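Long-range contact in bacteriocin (Pseudomonas syringae pv. tomato, PDB 4FZL), which probably kills rival bacteria as a colicin M-like, calcium-binding phosphatase that degrades the cell-wall precursor lipid II: residues Asn118-Val131 / Val148-Ser161. Sequence-based numbering, arbitrary orientation.
Sequences NVGLNVDIRGIPDV and VNFAYDVGKDSNAS. With EDO (1,2-ethanediol), chain K; EDO (1,2-ethanediol), chain H.
D157 OD1 takes two hydrogen bonds at the middle of the contact. The backbone N of N122 reaches it from above the carboxylate plane, N to OD1 2.8 Å at a nearly straight 164°. From the opposite face, and only 30° out of the plane, Y152 OH donates on the syn side; its 2.5 Å to D157 OD1 is short. The other oxygen, D157 OD2, accepts from a water that also donates to N122 O. A second water donates to Y152 OH, 2.8 Å from its oxygen, and accepts from the backbone N of D124, so the phenol hydroxyl bridges, through this water, from D157 to D124. At the far end, S161 OG donates a hydrogen bond to V119 O, 2.7 Å away, in the carbonyl plane and on a lone pair. V119 O is thus satisfied just before G120, which leaves helical geometry with positive phi. S161 N in turn caps on S158 OG, the N-cap of helix 159-165, whose L165 is a calcium ligand. The contact lays the irregular connection between helices 116-119 and 129-135 along the end of strand 142-153, the turn after it and the first turn of helix 159-165, within the colicin M-family region; the strand pairs antiparallel with strand 167-178 through V148, F150 and Y152. Beside the carboxylate, V123 CG2 makes a CH-pi contact over one face of the Y152 ring, 4.2 Å from its centroid, while a 1,2-ethanediol, probably from the crystallisation liquor, lies over the opposite face, its O2 accepting from D153 N. I128 CD1 and V131 CG2 both meet the F150 ring obliquely, I128 CD1 coming within 3.3 Å of F150 CE1.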
loop_
_atom_site.group_PDB
_atom_site.type_symbol
_atom_site.label_atom_id
_atom_site.label_comp_id
_atom_site.label_asym_id
_atom_site.label_seq_id
_atom_site.Cartn_x
_atom_site.Cartn_y
_atom_site.Cartn_z
ATOM N N ASN A 118 -7.186 -4.751 -2.335
ATOM C CA ASN A 118 -6.290 -4.691 -1.204
ATOM C C ASN A 118 -6.176 -3.317 -0.555
ATOM O O ASN A 118 -5.671 -3.232 0.578
ATOM C CB ASN A 118 -4.887 -5.150 -1.543
ATOM C CG ASN A 118 -4.800 -6.623 -1.954
ATOM O OD1 ASN A 118 -5.808 -7.317 -1.984
ATOM N ND2 ASN A 118 -3.592 -7.063 -2.380
ATOM N N VAL A 119 -6.719 -2.294 -1.184
ATOM C CA VAL A 119 -6.517 -0.950 -0.693
ATOM C C VAL A 119 -7.365 -0.671 0.551
ATOM O O VAL A 119 -6.941 0.042 1.446
ATOM C CB VAL A 119 -6.833 0.040 -1.817
ATOM C CG1 VAL A 119 -6.802 1.508 -1.293
ATOM C CG2 VAL A 119 -5.851 -0.178 -2.995
ATOM N N GLY A 120 -8.553 -1.261 0.599
ATOM C CA GLY A 120 -9.477 -1.005 1.732
ATOM C C GLY A 120 -10.506 0.084 1.518
ATOM O O GLY A 120 -10.967 0.719 2.491
ATOM N N LEU A 121 -10.754 0.376 0.258
ATOM C CA LEU A 121 -11.705 1.406 -0.090
ATOM C C LEU A 121 -13.102 0.978 0.463
ATOM O O LEU A 121 -13.537 -0.190 0.309
ATOM C CB LEU A 121 -11.768 1.597 -1.603
ATOM C CG LEU A 121 -10.503 2.190 -2.199
ATOM C CD1 LEU A 121 -10.607 2.128 -3.682
ATOM C CD2 LEU A 121 -10.164 3.561 -1.651
ATOM N N ASN A 122 -13.843 1.976 0.871
ATOM C CA ASN A 122 -15.242 1.817 1.260
ATOM C C ASN A 122 -15.985 3.102 0.828
ATOM O O ASN A 122 -16.380 3.923 1.631
ATOM C CB ASN A 122 -15.323 1.441 2.747
ATOM C CG ASN A 122 -16.720 1.094 3.174
ATOM O OD1 ASN A 122 -17.565 0.622 2.379
ATOM N ND2 ASN A 122 -16.951 1.205 4.482
ATOM N N VAL A 123 -16.133 3.250 -0.491
ATOM C CA VAL A 123 -16.521 4.529 -1.042
ATOM C C VAL A 123 -18.045 4.731 -0.859
ATOM O O VAL A 123 -18.817 3.931 -1.283
ATOM C CB VAL A 123 -16.140 4.646 -2.515
ATOM C CG1 VAL A 123 -16.563 5.989 -3.173
ATOM C CG2 VAL A 123 -14.616 4.432 -2.683
ATOM N N ASP A 124 -18.419 5.850 -0.245
ATOM C CA ASP A 124 -19.809 6.223 -0.056
ATOM C C ASP A 124 -20.097 7.288 -1.118
ATOM O O ASP A 124 -19.826 8.461 -0.911
ATOM C CB ASP A 124 -19.991 6.779 1.369
ATOM C CG ASP A 124 -21.387 7.359 1.616
ATOM O OD1 ASP A 124 -21.560 8.127 2.619
ATOM O OD2 ASP A 124 -22.321 7.019 0.841
ATOM N N ILE A 125 -20.561 6.884 -2.302
ATOM C CA ILE A 125 -20.763 7.830 -3.395
ATOM C C ILE A 125 -21.739 8.962 -3.060
ATOM O O ILE A 125 -21.592 10.065 -3.553
ATOM C CB ILE A 125 -21.271 7.111 -4.654
ATOM C CG1 ILE A 125 -20.157 6.200 -5.205
ATOM C CG2 ILE A 125 -21.767 8.128 -5.672
ATOM C CD1 ILE A 125 -20.646 4.846 -5.723
ATOM N N ARG A 126 -22.746 8.674 -2.230
ATOM C CA ARG A 126 -23.740 9.649 -1.877
ATOM C C ARG A 126 -23.059 10.773 -1.121
ATOM O O ARG A 126 -23.515 11.918 -1.196
ATOM C CB ARG A 126 -24.846 9.041 -1.007
ATOM C CG ARG A 126 -25.677 7.898 -1.614
ATOM C CD ARG A 126 -26.821 7.455 -0.699
ATOM N NE ARG A 126 -27.708 8.592 -0.394
ATOM C CZ ARG A 126 -28.468 9.237 -1.289
ATOM N NH1 ARG A 126 -28.511 8.870 -2.575
ATOM N NH2 ARG A 126 -29.210 10.261 -0.890
ATOM N N GLY A 127 -21.890 10.491 -0.525
ATOM C CA GLY A 127 -21.085 11.522 0.146
ATOM C C GLY A 127 -20.137 12.323 -0.733
ATOM O O GLY A 127 -19.351 13.077 -0.215
ATOM N N ILE A 128 -20.253 12.194 -2.073
ATOM C CA ILE A 128 -19.325 12.832 -3.052
ATOM C C ILE A 128 -20.101 13.768 -4.007
ATOM O O ILE A 128 -20.634 13.327 -5.032
ATOM C CB ILE A 128 -18.505 11.768 -3.874
ATOM C CG1 ILE A 128 -17.676 10.933 -2.893
ATOM C CG2 ILE A 128 -17.605 12.430 -4.928
ATOM C CD1 ILE A 128 -16.831 9.878 -3.536
ATOM N N PRO A 129 -20.165 15.074 -3.693
ATOM C CA PRO A 129 -21.034 15.962 -4.469
ATOM C C PRO A 129 -20.775 16.041 -5.962
ATOM O O PRO A 129 -21.732 16.012 -6.741
ATOM C CB PRO A 129 -20.781 17.340 -3.827
ATOM C CG PRO A 129 -20.439 17.015 -2.434
ATOM C CD PRO A 129 -19.594 15.786 -2.532
ATOM N N ASP A 130 -19.530 16.135 -6.401
ATOM C CA ASP A 130 -19.353 16.229 -7.857
ATOM C C ASP A 130 -19.958 14.997 -8.549
ATOM O O ASP A 130 -20.479 15.143 -9.635
ATOM C CB ASP A 130 -17.895 16.459 -8.304
ATOM C CG ASP A 130 -17.370 17.858 -7.948
ATOM O OD1 ASP A 130 -18.143 18.749 -7.485
ATOM O OD2 ASP A 130 -16.157 18.074 -8.137
ATOM N N VAL A 131 -19.921 13.801 -7.936
ATOM C CA VAL A 131 -20.532 12.581 -8.540
ATOM C C VAL A 131 -22.057 12.591 -8.435
ATOM O O VAL A 131 -22.776 12.337 -9.414
ATOM C CB VAL A 131 -19.923 11.275 -7.975
ATOM C CG1 VAL A 131 -20.718 10.045 -8.393
ATOM C CG2 VAL A 131 -18.453 11.164 -8.386
ATOM N N VAL A 148 -17.548 8.739 -14.697
ATOM C CA VAL A 148 -16.898 9.932 -14.243
ATOM C C VAL A 148 -15.774 9.601 -13.285
ATOM O O VAL A 148 -15.728 8.514 -12.704
ATOM C CB VAL A 148 -17.917 10.854 -13.567
ATOM C CG1 VAL A 148 -19.012 11.226 -14.562
ATOM C CG2 VAL A 148 -18.494 10.169 -12.330
ATOM N N ASN A 149 -14.867 10.540 -13.127
ATOM C CA ASN A 149 -13.712 10.330 -12.268
ATOM C C ASN A 149 -13.707 11.365 -11.144
ATOM O O ASN A 149 -14.315 12.446 -11.259
ATOM C CB ASN A 149 -12.460 10.530 -13.069
ATOM C CG ASN A 149 -12.445 9.794 -14.383
ATOM O OD1 ASN A 149 -12.230 10.462 -15.521
ATOM N ND2 ASN A 149 -12.732 8.553 -14.339
ATOM N N PHE A 150 -13.134 10.960 -10.025
ATOM C CA PHE A 150 -13.073 11.817 -8.830
ATOM C C PHE A 150 -11.841 11.554 -7.955
ATOM O O PHE A 150 -11.404 10.393 -7.852
ATOM C CB PHE A 150 -14.366 11.748 -7.996
ATOM C CG PHE A 150 -14.684 10.380 -7.483
ATOM C CD1 PHE A 150 -14.404 9.982 -6.178
ATOM C CD2 PHE A 150 -15.292 9.486 -8.329
ATOM C CE1 PHE A 150 -14.754 8.698 -5.751
ATOM C CE2 PHE A 150 -15.625 8.209 -7.912
ATOM C CZ PHE A 150 -15.340 7.804 -6.627
ATOM N N ALA A 151 -11.329 12.618 -7.328
ATOM C CA ALA A 151 -10.248 12.475 -6.373
ATOM C C ALA A 151 -10.768 11.863 -5.123
ATOM O O ALA A 151 -11.904 12.146 -4.705
ATOM C CB ALA A 151 -9.600 13.836 -6.064
ATOM N N TYR A 152 -9.919 11.082 -4.472
ATOM C CA TYR A 152 -10.315 10.423 -3.257
ATOM C C TYR A 152 -9.149 10.342 -2.289
ATOM O O TYR A 152 -8.107 9.847 -2.616
ATOM C CB TYR A 152 -10.799 9.009 -3.558
ATOM C CG TYR A 152 -11.606 8.346 -2.456
ATOM C CD1 TYR A 152 -12.943 8.704 -2.221
ATOM C CD2 TYR A 152 -11.039 7.375 -1.653
ATOM C CE1 TYR A 152 -13.670 8.085 -1.222
ATOM C CE2 TYR A 152 -11.765 6.749 -0.672
ATOM C CZ TYR A 152 -13.075 7.140 -0.454
ATOM O OH TYR A 152 -13.834 6.538 0.496
ATOM N N ASP A 153 -9.409 10.776 -1.058
ATOM C CA ASP A 153 -8.425 10.715 0.021
ATOM C C ASP A 153 -8.603 9.347 0.666
ATOM O O ASP A 153 -9.568 9.055 1.421
ATOM C CB ASP A 153 -8.665 11.856 0.990
ATOM C CG ASP A 153 -7.650 11.915 2.123
ATOM O OD1 ASP A 153 -7.082 10.871 2.503
ATOM O OD2 ASP A 153 -7.405 13.037 2.595
ATOM N N VAL A 154 -7.636 8.489 0.411
ATOM C CA VAL A 154 -7.711 7.145 0.812
ATOM C C VAL A 154 -7.787 7.020 2.354
ATOM O O VAL A 154 -8.264 6.050 2.921
ATOM C CB VAL A 154 -6.449 6.449 0.228
ATOM C CG1 VAL A 154 -6.343 5.146 0.790
ATOM C CG2 VAL A 154 -6.535 6.426 -1.271
ATOM N N GLY A 155 -7.283 8.074 3.011
ATOM C CA GLY A 155 -7.394 8.162 4.427
ATOM C C GLY A 155 -8.796 8.218 4.952
ATOM O O GLY A 155 -8.975 7.912 6.111
ATOM N N LYS A 156 -9.772 8.647 4.119
ATOM C CA LYS A 156 -11.239 8.519 4.453
ATOM C C LYS A 156 -11.523 7.108 4.916
ATOM O O LYS A 156 -12.394 6.876 5.780
ATOM C CB LYS A 156 -12.128 8.853 3.233
ATOM C CG LYS A 156 -13.650 8.715 3.411
ATOM C CD LYS A 156 -14.268 9.933 4.039
ATOM C CE LYS A 156 -15.788 9.952 3.951
ATOM N NZ LYS A 156 -16.335 11.084 4.763
ATOM N N ASP A 157 -10.814 6.114 4.340
ATOM C CA ASP A 157 -11.035 4.655 4.641
ATOM C C ASP A 157 -9.932 3.919 5.288
ATOM O O ASP A 157 -10.204 3.042 6.126
ATOM C CB ASP A 157 -11.397 3.912 3.341
ATOM C CG ASP A 157 -12.629 4.471 2.757
ATOM O OD1 ASP A 157 -12.719 4.518 1.500
ATOM O OD2 ASP A 157 -13.447 4.918 3.636
ATOM N N SER A 158 -8.674 4.249 4.952
ATOM C CA SER A 158 -7.522 3.524 5.481
ATOM C C SER A 158 -6.371 4.522 5.684
ATOM O O SER A 158 -5.664 4.822 4.733
ATOM C CB SER A 158 -7.115 2.394 4.499
ATOM O OG SER A 158 -5.892 1.732 4.842
ATOM N N ASN A 159 -6.198 5.079 6.905
ATOM C CA ASN A 159 -4.965 5.808 7.148
ATOM C C ASN A 159 -3.770 5.021 6.620
ATOM O O ASN A 159 -2.846 5.584 5.946
ATOM C CB ASN A 159 -4.651 6.154 8.589
ATOM C CG ASN A 159 -3.238 6.683 8.693
ATOM O OD1 ASN A 159 -2.262 5.915 8.968
ATOM N ND2 ASN A 159 -3.082 7.957 8.277
ATOM N N ALA A 160 -3.752 3.718 6.860
ATOM C CA ALA A 160 -2.602 2.986 6.262
ATOM C C ALA A 160 -2.284 3.072 4.808
ATOM O O ALA A 160 -1.186 3.445 4.480
ATOM C CB ALA A 160 -2.619 1.556 6.670
ATOM N N SER A 161 -3.242 2.681 3.943
ATOM C CA SER A 161 -3.136 2.793 2.478
ATOM C C SER A 161 -2.789 4.235 2.078
ATOM O O SER A 161 -2.153 4.521 1.041
ATOM C CB SER A 161 -4.415 2.316 1.760
ATOM O OG SER A 161 -4.477 0.878 1.955
HETATM C C1 EDO K . -13.993 11.413 0.279
HETATM O O1 EDO K . -14.471 12.182 -0.825
HETATM C C2 EDO K . -12.464 11.270 0.142
HETATM O O2 EDO K . -11.840 12.295 -0.549
HETATM C C1 EDO H . -21.423 3.533 1.635
HETATM O O1 EDO H . -20.742 3.599 2.903
HETATM C C2 EDO H . -20.755 2.404 0.875
HETATM O O2 EDO H . -20.141 1.642 1.956
HETATM O O HOH W 1 -16.004 6.320 3.242
HETATM O O HOH W 2 -16.402 7.458 1.206
#